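Long-range contacts in molybdopterin molybdotransferase (Pyrococcus horikoshii, PDB 1UZ5), which probably catalyses the magnesium-dependent insertion of molybdate into adenylyl-molybdopterin, giving Mo-molybdopterin and AMP in molybdenum cofactor synthesis: residues 25-30 / 174-179; 39-44 / 152-157; 45-50 / 145-150. All blocks are in the same frame, centred on the assembly; numbering follows the deposited sequence.

Contact 1 (25-30 / 174-179)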
loop_
_atom_site.group_PDB
_atom_site.type_symbol
_atom_site.label_atom_id
_atom_site.label_comp_id
_atom_site.label_asym_id
_atom_site.label_seq_id
_atom_site.Cartn_x
_atom_site.Cartn_y
_atom_site.Cartn_z
ATOM N N ILE A 25 16.338 4.197 1.772
ATOM C CA ILE A 25 15.749 4.131 0.442
ATOM C C ILE A 25 16.656 3.407 -0.541
ATOM O O ILE A 25 17.878 3.451 -0.418
ATOM C CB ILE A 25 15.480 5.552 -0.092
ATOM C CG1 ILE A 25 14.522 6.281 0.854
ATOM C CG2 ILE A 25 14.909 5.488 -1.500
ATOM C CD1 ILE A 25 14.279 7.729 0.492
ATOM N N GLU A 26 16.052 2.728 -1.510
ATOM C CA GLU A 26 16.819 2.025 -2.528
ATOM C C GLU A 26 16.093 2.127 -3.865
ATOM O O GLU A 26 14.878 2.342 -3.915
ATOM C CB GLU A 26 16.997 0.546 -2.162
ATOM C CG GLU A 26 15.747 -0.294 -2.334
ATOM C CD GLU A 26 16.009 -1.783 -2.174
ATOM O OE1 GLU A 26 16.863 -2.325 -2.906
ATOM O OE2 GLU A 26 15.355 -2.415 -1.320
ATOM N N GLU A 27 16.836 1.976 -4.951
ATOM C CA GLU A 27 16.225 2.041 -6.266
ATOM C C GLU A 27 16.158 0.649 -6.846
ATOM O O GLU A 27 17.131 -0.098 -6.813
ATOM C CB GLU A 27 17.020 2.951 -7.206
ATOM C CG GLU A 27 16.996 4.419 -6.821
ATOM C CD GLU A 27 17.395 5.322 -7.970
ATOM O OE1 GLU A 27 18.474 5.098 -8.561
ATOM O OE2 GLU A 27 16.628 6.256 -8.283
ATOM N N VAL A 28 14.996 0.297 -7.370
ATOM C CA VAL A 28 14.815 -1.013 -7.974
ATOM C C VAL A 28 14.284 -0.804 -9.384
ATOM O O VAL A 28 13.617 0.194 -9.650
ATOM C CB VAL A 28 13.786 -1.845 -7.191
ATOM C CG1 VAL A 28 14.298 -2.117 -5.774
ATOM C CG2 VAL A 28 12.455 -1.101 -7.148
ATOM N N PRO A 29 14.584 -1.733 -10.303
ATOM C CA PRO A 29 14.102 -1.614 -11.683
ATOM C C PRO A 29 12.579 -1.602 -11.607
ATOM O O PRO A 29 12.007 -2.097 -10.635
ATOM C CB PRO A 29 14.624 -2.884 -12.348
ATOM C CG PRO A 29 15.839 -3.229 -11.535
ATOM C CD PRO A 29 15.392 -2.953 -10.130
ATOM N N ILE A 30 11.920 -1.052 -12.620
ATOM C CA ILE A 30 10.465 -0.990 -12.605
ATOM C C ILE A 30 9.814 -2.374 -12.562
ATOM O O ILE A 30 8.736 -2.536 -11.993
ATOM C CB ILE A 30 9.925 -0.193 -13.828
ATOM C CG1 ILE A 30 8.413 -0.017 -13.706
ATOM C CG2 ILE A 30 10.270 -0.909 -15.123
ATOM C CD1 ILE A 30 7.979 0.677 -12.419
ATOM N N LYS A 174 13.249 2.977 -13.271
ATOM C CA LYS A 174 13.856 2.834 -11.946
ATOM C C LYS A 174 13.017 3.631 -10.965
ATOM O O LYS A 174 12.673 4.781 -11.230
ATOM C CB LYS A 174 15.288 3.366 -11.921
ATOM C CG LYS A 174 16.283 2.531 -12.702
ATOM C CD LYS A 174 17.711 2.940 -12.371
ATOM C CE LYS A 174 17.942 4.425 -12.617
ATOM N NZ LYS A 174 19.315 4.848 -12.224
ATOM N N VAL A 175 12.694 3.027 -9.826
ATOM C CA VAL A 175 11.877 3.708 -8.834
ATOM C C VAL A 175 12.460 3.620 -7.419
ATOM O O VAL A 175 13.001 2.590 -7.015
ATOM C CB VAL A 175 10.433 3.145 -8.860
ATOM C CG1 VAL A 175 10.447 1.649 -8.596
ATOM C CG2 VAL A 175 9.567 3.873 -7.843
ATOM N N LYS A 176 12.362 4.720 -6.682
ATOM C CA LYS A 176 12.868 4.786 -5.319
ATOM C C LYS A 176 11.836 4.262 -4.340
ATOM O O LYS A 176 10.752 4.826 -4.198
ATOM C CB LYS A 176 13.229 6.226 -4.954
ATOM C CG LYS A 176 14.482 6.737 -5.659
ATOM C CD LYS A 176 14.828 8.146 -5.206
ATOM C CE LYS A 176 16.132 8.613 -5.832
ATOM N NZ LYS A 176 16.511 9.970 -5.366
ATOM N N VAL A 177 12.174 3.174 -3.665
ATOM C CA VAL A 177 11.251 2.589 -2.707
ATOM C C VAL A 177 11.917 2.442 -1.343
ATOM O O VAL A 177 13.145 2.443 -1.232
ATOM C CB VAL A 177 10.760 1.209 -3.193
ATOM C CG1 VAL A 177 9.995 1.360 -4.505
ATOM C CG2 VAL A 177 11.940 0.272 -3.377
ATOM N N PHE A 178 11.100 2.342 -0.303
ATOM C CA PHE A 178 11.629 2.179 1.044
ATOM C C PHE A 178 12.208 0.783 1.174
ATOM O O PHE A 178 11.646 -0.181 0.641
ATOM C CB PHE A 178 10.521 2.333 2.088
ATOM C CG PHE A 178 10.106 3.748 2.344
ATOM C CD1 PHE A 178 10.997 4.658 2.899
ATOM C CD2 PHE A 178 8.802 4.160 2.082
ATOM C CE1 PHE A 178 10.595 5.955 3.195
ATOM C CE2 PHE A 178 8.388 5.456 2.374
ATOM C CZ PHE A 178 9.288 6.354 2.934
ATOM N N ARG A 179 13.343 0.669 1.852
ATOM C CA ARG A 179 13.918 -0.646 2.092
ATOM C C ARG A 179 12.946 -1.233 3.112
ATOM O O ARG A 179 12.256 -0.490 3.810
ATOM C CB ARG A 179 15.320 -0.532 2.691
ATOM C CG ARG A 179 16.374 -0.080 1.695
ATOM C CD ARG A 179 17.733 0.069 2.357
ATOM N NE ARG A 179 18.741 0.545 1.416
ATOM C CZ ARG A 179 19.245 -0.186 0.428
ATOM N NH1 ARG A 179 18.839 -1.436 0.247
ATOM N NH2 ARG A 179 20.157 0.334 -0.384
HETATM O O HOH W 1 14.441 7.019 -9.410
#

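Contact 2 (39-44 / 152-157)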
loop_
_atom_site.group_PDB
_atom_site.type_symbol
_atom_site.label_atom_id
_atom_site.label_comp_id
_atom_site.label_asym_id
_atom_site.label_seq_id
_atom_site.Cartn_x
_atom_site.Cartn_y
_atom_site.Cartn_z
ATOM N N ALA A 39 9.082 5.534 -1.968
ATOM C CA ALA A 39 9.750 6.322 -0.936
ATOM C C ALA A 39 9.513 7.826 -1.073
ATOM O O ALA A 39 9.826 8.590 -0.165
ATOM C CB ALA A 39 11.246 6.024 -0.936
ATOM N N GLU A 40 8.967 8.252 -2.209
ATOM C CA GLU A 40 8.677 9.669 -2.424
ATOM C C GLU A 40 7.711 9.870 -3.577
ATOM O O GLU A 40 7.507 8.968 -4.398
ATOM C CB GLU A 40 9.960 10.460 -2.698
ATOM C CG GLU A 40 10.771 9.968 -3.873
ATOM C CD GLU A 40 11.993 10.835 -4.140
ATOM O OE1 GLU A 40 12.700 11.195 -3.174
ATOM O OE2 GLU A 40 12.253 11.148 -5.321
ATOM N N ASP A 41 7.104 11.051 -3.627
ATOM C CA ASP A 41 6.163 11.365 -4.691
ATOM C C ASP A 41 6.891 11.225 -6.021
ATOM O O ASP A 41 8.111 11.413 -6.092
ATOM C CB ASP A 41 5.642 12.802 -4.559
ATOM C CG ASP A 41 4.941 13.060 -3.235
ATOM O OD1 ASP A 41 4.101 12.232 -2.818
ATOM O OD2 ASP A 41 5.223 14.107 -2.616
ATOM N N ILE A 42 6.146 10.868 -7.062
ATOM C CA ILE A 42 6.707 10.738 -8.403
ATOM C C ILE A 42 5.801 11.537 -9.332
ATOM O O ILE A 42 4.590 11.317 -9.368
ATOM C CB ILE A 42 6.732 9.279 -8.885
ATOM C CG1 ILE A 42 7.522 8.420 -7.896
ATOM C CG2 ILE A 42 7.366 9.205 -10.271
ATOM C CD1 ILE A 42 7.521 6.946 -8.231
ATOM N N TYR A 43 6.395 12.460 -10.079
ATOM C CA TYR A 43 5.642 13.309 -10.997
ATOM C C TYR A 43 5.978 12.921 -12.437
ATOM O O TYR A 43 7.106 12.531 -12.732
ATOM C CB TYR A 43 6.000 14.770 -10.725
ATOM C CG TYR A 43 5.659 15.222 -9.317
ATOM C CD1 TYR A 43 4.391 15.719 -9.011
ATOM C CD2 TYR A 43 6.598 15.135 -8.290
ATOM C CE1 TYR A 43 4.066 16.121 -7.715
ATOM C CE2 TYR A 43 6.280 15.532 -6.985
ATOM C CZ TYR A 43 5.017 16.021 -6.709
ATOM O OH TYR A 43 4.695 16.407 -5.428
ATOM N N SER A 44 5.009 13.021 -13.336
ATOM C CA SER A 44 5.274 12.637 -14.719
ATOM C C SER A 44 6.412 13.441 -15.319
ATOM O O SER A 44 6.398 14.668 -15.278
ATOM C CB SER A 44 4.035 12.817 -15.591
ATOM O OG SER A 44 4.301 12.328 -16.897
ATOM N N LEU A 152 1.943 11.353 -10.119
ATOM C CA LEU A 152 1.587 9.997 -10.547
ATOM C C LEU A 152 1.475 8.995 -9.390
ATOM O O LEU A 152 0.544 8.196 -9.349
ATOM C CB LEU A 152 2.614 9.469 -11.549
ATOM C CG LEU A 152 2.801 10.311 -12.814
ATOM C CD1 LEU A 152 3.806 9.636 -13.729
ATOM C CD2 LEU A 152 1.462 10.483 -13.510
ATOM N N VAL A 153 2.436 9.036 -8.472
ATOM C CA VAL A 153 2.465 8.132 -7.319
ATOM C C VAL A 153 2.853 8.911 -6.062
ATOM O O VAL A 153 3.792 9.705 -6.094
ATOM C CB VAL A 153 3.494 6.995 -7.535
ATOM C CG1 VAL A 153 3.628 6.156 -6.268
ATOM C CG2 VAL A 153 3.069 6.122 -8.713
ATOM N N LYS A 154 2.131 8.684 -4.963
ATOM C CA LYS A 154 2.407 9.377 -3.699
ATOM C C LYS A 154 3.420 8.647 -2.833
ATOM O O LYS A 154 3.579 7.433 -2.929
ATOM C CB LYS A 154 1.137 9.529 -2.857
ATOM C CG LYS A 154 0.088 10.480 -3.387
ATOM C CD LYS A 154 -1.063 10.592 -2.389
ATOM C CE LYS A 154 -2.206 11.442 -2.930
ATOM N NZ LYS A 154 -1.782 12.839 -3.222
ATOM N N LYS A 155 4.096 9.394 -1.970
ATOM C CA LYS A 155 5.048 8.787 -1.054
ATOM C C LYS A 155 4.205 7.860 -0.181
ATOM O O LYS A 155 3.105 8.228 0.223
ATOM C CB LYS A 155 5.697 9.857 -0.178
ATOM C CG LYS A 155 6.607 9.314 0.912
ATOM C CD LYS A 155 7.079 10.439 1.823
ATOM C CE LYS A 155 7.966 9.922 2.940
ATOM N NZ LYS A 155 8.453 11.036 3.800
ATOM N N GLY A 156 4.706 6.660 0.089
ATOM C CA GLY A 156 3.964 5.735 0.928
ATOM C C GLY A 156 2.934 4.906 0.186
ATOM O O GLY A 156 2.247 4.075 0.782
ATOM N N GLU A 157 2.821 5.116 -1.119
ATOM C CA GLU A 157 1.854 4.363 -1.902
ATOM C C GLU A 157 2.430 3.018 -2.308
ATOM O O GLU A 157 3.609 2.924 -2.651
ATOM C CB GLU A 157 1.467 5.140 -3.161
ATOM C CG GLU A 157 0.285 4.549 -3.908
ATOM C CD GLU A 157 -0.067 5.340 -5.160
ATOM O OE1 GLU A 157 0.170 6.565 -5.173
ATOM O OE2 GLU A 157 -0.593 4.742 -6.123
#

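Contact 3 (45-50 / 145-150)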
loop_
_atom_site.group_PDB
_atom_site.type_symbol
_atom_site.label_atom_id
_atom_site.label_comp_id
_atom_site.label_asym_id
_atom_site.label_seq_id
_atom_site.Cartn_x
_atom_site.Cartn_y
_atom_site.Cartn_z
ATOM N N PRO A 45 7.419 12.754 -15.878
ATOM C CA PRO A 45 8.577 13.395 -16.499
ATOM C C PRO A 45 8.292 13.805 -17.947
ATOM O O PRO A 45 9.111 14.462 -18.580
ATOM C CB PRO A 45 9.643 12.312 -16.418
ATOM C CG PRO A 45 8.838 11.079 -16.674
ATOM C CD PRO A 45 7.607 11.291 -15.823
ATOM N N ILE A 46 7.139 13.407 -18.474
ATOM C CA ILE A 46 6.793 13.749 -19.853
ATOM C C ILE A 46 5.309 14.031 -20.011
ATOM O O ILE A 46 4.503 13.702 -19.133
ATOM C CB ILE A 46 7.109 12.599 -20.836
ATOM C CG1 ILE A 46 6.281 11.367 -20.457
ATOM C CG2 ILE A 46 8.596 12.284 -20.833
ATOM C CD1 ILE A 46 6.240 10.295 -21.526
ATOM N N ASP A 47 4.965 14.647 -21.140
ATOM C CA ASP A 47 3.579 14.927 -21.481
ATOM C C ASP A 47 3.049 13.649 -22.125
ATOM O O ASP A 47 3.783 12.959 -22.830
ATOM C CB ASP A 47 3.471 16.045 -22.526
ATOM C CG ASP A 47 3.607 17.433 -21.933
ATOM O OD1 ASP A 47 2.815 17.783 -21.026
ATOM O OD2 ASP A 47 4.499 18.180 -22.392
ATOM N N VAL A 48 1.774 13.358 -21.896
ATOM C CA VAL A 48 1.128 12.196 -22.475
ATOM C C VAL A 48 -0.176 12.646 -23.123
ATOM O O VAL A 48 -1.043 13.194 -22.448
ATOM C CB VAL A 48 0.774 11.144 -21.401
ATOM C CG1 VAL A 48 0.155 9.931 -22.071
ATOM C CG2 VAL A 48 2.014 10.763 -20.595
ATOM N N PRO A 49 -0.319 12.457 -24.450
ATOM C CA PRO A 49 0.690 11.872 -25.341
ATOM C C PRO A 49 1.872 12.831 -25.452
ATOM O O PRO A 49 1.737 14.018 -25.165
ATOM C CB PRO A 49 -0.071 11.701 -26.660
ATOM C CG PRO A 49 -1.042 12.854 -26.633
ATOM C CD PRO A 49 -1.533 12.836 -25.201
ATOM N N PRO A 50 3.049 12.326 -25.850
ATOM C CA PRO A 50 4.230 13.185 -25.972
ATOM C C PRO A 50 4.281 14.035 -27.247
ATOM O O PRO A 50 5.257 14.741 -27.486
ATOM C CB PRO A 50 5.386 12.193 -25.871
ATOM C CG PRO A 50 4.829 10.975 -26.553
ATOM C CD PRO A 50 3.387 10.907 -26.084
ATOM N N ASP A 145 -3.670 13.885 -22.004
ATOM C CA ASP A 145 -3.961 12.667 -21.248
ATOM C C ASP A 145 -3.355 12.925 -19.865
ATOM O O ASP A 145 -4.060 12.970 -18.856
ATOM C CB ASP A 145 -3.280 11.464 -21.915
ATOM C CG ASP A 145 -3.755 10.122 -21.363
ATOM O OD1 ASP A 145 -4.271 10.074 -20.229
ATOM O OD2 ASP A 145 -3.589 9.105 -22.068
ATOM N N ILE A 146 -2.039 13.109 -19.837
ATOM C CA ILE A 146 -1.313 13.395 -18.603
ATOM C C ILE A 146 -0.300 14.520 -18.843
ATOM O O ILE A 146 0.606 14.394 -19.666
ATOM C CB ILE A 146 -0.559 12.150 -18.081
ATOM C CG1 ILE A 146 -1.559 11.081 -17.625
ATOM C CG2 ILE A 146 0.355 12.542 -16.933
ATOM C CD1 ILE A 146 -0.913 9.796 -17.143
ATOM N N GLU A 147 -0.458 15.617 -18.113
ATOM C CA GLU A 147 0.437 16.763 -18.244
ATOM C C GLU A 147 1.774 16.502 -17.567
ATOM O O GLU A 147 1.824 15.940 -16.475
ATOM C CB GLU A 147 -0.196 17.999 -17.602
ATOM C CG GLU A 147 -0.511 19.134 -18.553
ATOM C CD GLU A 147 -0.927 20.395 -17.816
ATOM O OE1 GLU A 147 -0.102 20.937 -17.048
ATOM O OE2 GLU A 147 -2.080 20.842 -18.002
ATOM N N LYS A 148 2.860 16.911 -18.210
ATOM C CA LYS A 148 4.174 16.742 -17.611
ATOM C C LYS A 148 4.111 17.420 -16.241
ATOM O O LYS A 148 3.536 18.496 -16.112
ATOM C CB LYS A 148 5.235 17.412 -18.480
ATOM C CG LYS A 148 6.660 17.263 -17.968
ATOM C CD LYS A 148 7.646 17.906 -18.931
ATOM C CE LYS A 148 9.065 17.855 -18.393
ATOM N NZ LYS A 148 10.049 18.398 -19.375
ATOM N N GLY A 149 4.673 16.778 -15.221
ATOM C CA GLY A 149 4.657 17.355 -13.886
ATOM C C GLY A 149 3.485 16.921 -13.015
ATOM O O GLY A 149 3.414 17.282 -11.841
ATOM N N ARG A 150 2.561 16.149 -13.574
ATOM C CA ARG A 150 1.410 15.690 -12.807
ATOM C C ARG A 150 1.811 14.618 -11.786
ATOM O O ARG A 150 2.641 13.759 -12.072
ATOM C CB ARG A 150 0.345 15.112 -13.734
ATOM C CG ARG A 150 -0.927 14.701 -13.007
ATOM C CD ARG A 150 -1.955 14.118 -13.956
ATOM N NE ARG A 150 -3.212 13.813 -13.275
ATOM C CZ ARG A 150 -3.982 14.721 -12.682
ATOM N NH1 ARG A 150 -3.628 15.999 -12.683
ATOM N NH2 ARG A 150 -5.111 14.353 -12.091
#

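Contact 1 (25-30 / 174-179)
V28 and V175 lie side by side in a two-stranded antiparallel sheet formed by residues 25-29 and 174-178, their side chains pointing the same way from one face of the ribbon. V28 CG2 meets V175 CG1 at 3.7 Å, and the same methyl touches V177 CG2, so that the three valines make a small apolar patch. E26 shares this face. Its first torsion (chi1 74°) sets CG between the backbone N and the carbonyl carbon. E26 CB lies over one face of the R179 guanidinium, 3.4 Å above the centre of that plane. E26 OE1 and R179 NH1 form a long salt bridge of 3.8 Å, with the oxygen well out of the guanidinium plane and no N-H directed at it; the closer charge partner of the carboxylate is R36, which reaches E26 OE2 and also donates to the carbonyl of F178. With an alanine here in place of the glutamate, R36 would probably lose its carboxylate mate, keeping the F178 carbonyl as a partner, and R179 would lose the lesser, long pairing. On the other face, E27 and K176 run alongside each other, OE2 against the K176 methylenes, while E27 OE1 makes a long salt bridge of 3.8 Å to K174 NZ. Between the two faces, the backbones are joined by two reciprocal pairs of hydrogen bonds, E26 with V177 and V28 with V175. The shortest runs from V177 N to E26 O, at 2.8 Å and nearly straight (166°). One water bridges E27 and K174, donating to E27 OE2 at 2.6 Å and weakly to K174 O at 3.4 Å.

Contact 2 (39-44 / 152-157)
K155 packs along the backbone of residues 39-40 for most of its length. Its CB rests on E40 CA at 3.7 Å, and CG, set anti to the backbone N (chi1 174°), lies 3.5 Å from A39 O. The extended chain then keeps CD and CE near the same carbonyl oxygen before the tip leads away from the segment. The main-chain N of K155 is held as well: it donates to D41 OD1 at 3.0 Å, approaching from above the carboxylate plane rather than within it. D41 thus reaches across with its side chain where the strand pairing has ended.

Further along, strands 42-43 and 151-153 pair antiparallel through a classic beta bulge, in which L152 and V153 both face I42. I42 O is gripped by two donors, L152 N at 2.8 Å and V153 N at 3.3 Å, the latter lying in the carbonyl plane on a lone pair; I42 N returns a bond to V153 O. The side chains of I42 and V153 point the same way, with I42 CD1 against V153 CB, and I42 continues onto L167 of helix 161-169 and V175 of strand 174-178. L152 turns toward the other segment, its CD1 packed on S44 CA at 3.5 Å, while S44 OG bonds to the carbonyl of I46. Beyond the bulge the chain reverses in a type II turn from K154 to E157, closed by two bonds between its first and last residues: E157 N donates to K154 O, and K154 N to E157 OE1 at 2.9 Å.

Contact 3 (45-50 / 145-150)
D47 and K148 meet through two different first torsions. In D47, CG stands beside the backbone N (chi1 -80°), which carries OD1 across to the main chain of K148; in K148, CG is anti to the backbone N (chi1 -178°), sending the extended side chain away along P45. The two side chains cross at about a right angle. D47 OD1 accepts from K148 N at 2.9 Å, the donor standing well above the carboxylate plane and the N-H pointing fairly straight at the oxygen (166°). The methylenes of K148 meanwhile pass close to P45 O, which lies 3.4 Å from CE.

V48 and I146 form the single antiparallel bridge of the contact. Their side chains run alongside each other with the two CB atoms 3.7 Å apart, and V48 N donates to I146 O at 2.7 Å, in the carbonyl plane. D145 and I146 both face V48, the pattern of a classic beta bulge, and the N-H groups of both bond to V48 O, that of D145 poorly aligned, although the position of the oxygen is not secure. V48 CG1 also lies against D145, 3.8 Å from its CB. The chain after V48 enters P49 through a cis peptide bond, and the proline ring leans on D145 with CD 4.0 Å from CB. A sulfate ion, probably from the crystallisation liquor, lies close to the D145 carboxylate.

E147 to R150 make a type II turn closed by R150 N bonding to E147 O; at G149 a side chain would be jammed against the carbonyl O of K148, which calls for glycine. The turn leads directly into strand 151-153, whereas residues 45-50 link strand 42-43 to strand 53-54, and P45 and I46 rest on V170, just beyond helix 161-169.

Overall arrangement
The three contacts are laid end to end, contact 2 lying between the other two. Contacts 1 and 2, with centres about 11 Å apart, join directly: A39 N probably bonds to K176 O (2.9 Å), and F178 CE2 packs on A39 CA (3.7 Å). Contacts 2 and 3 are about 15 Å apart between centres; residues 39-44 run straight into 45-50, and only L151 separates 145-150 from 152-157. They are tied at S44, whose O and N probably bond to G149 N (2.7 Å) and R150 O (2.8 Å). Contacts 1 and 3 do not touch, their nearest atoms being about 9 Å apart. In sequence, contact 1 encloses contact 2, which encloses contact 3. Strand 174-178 then leads toward the probable molybdopterin-binding domain.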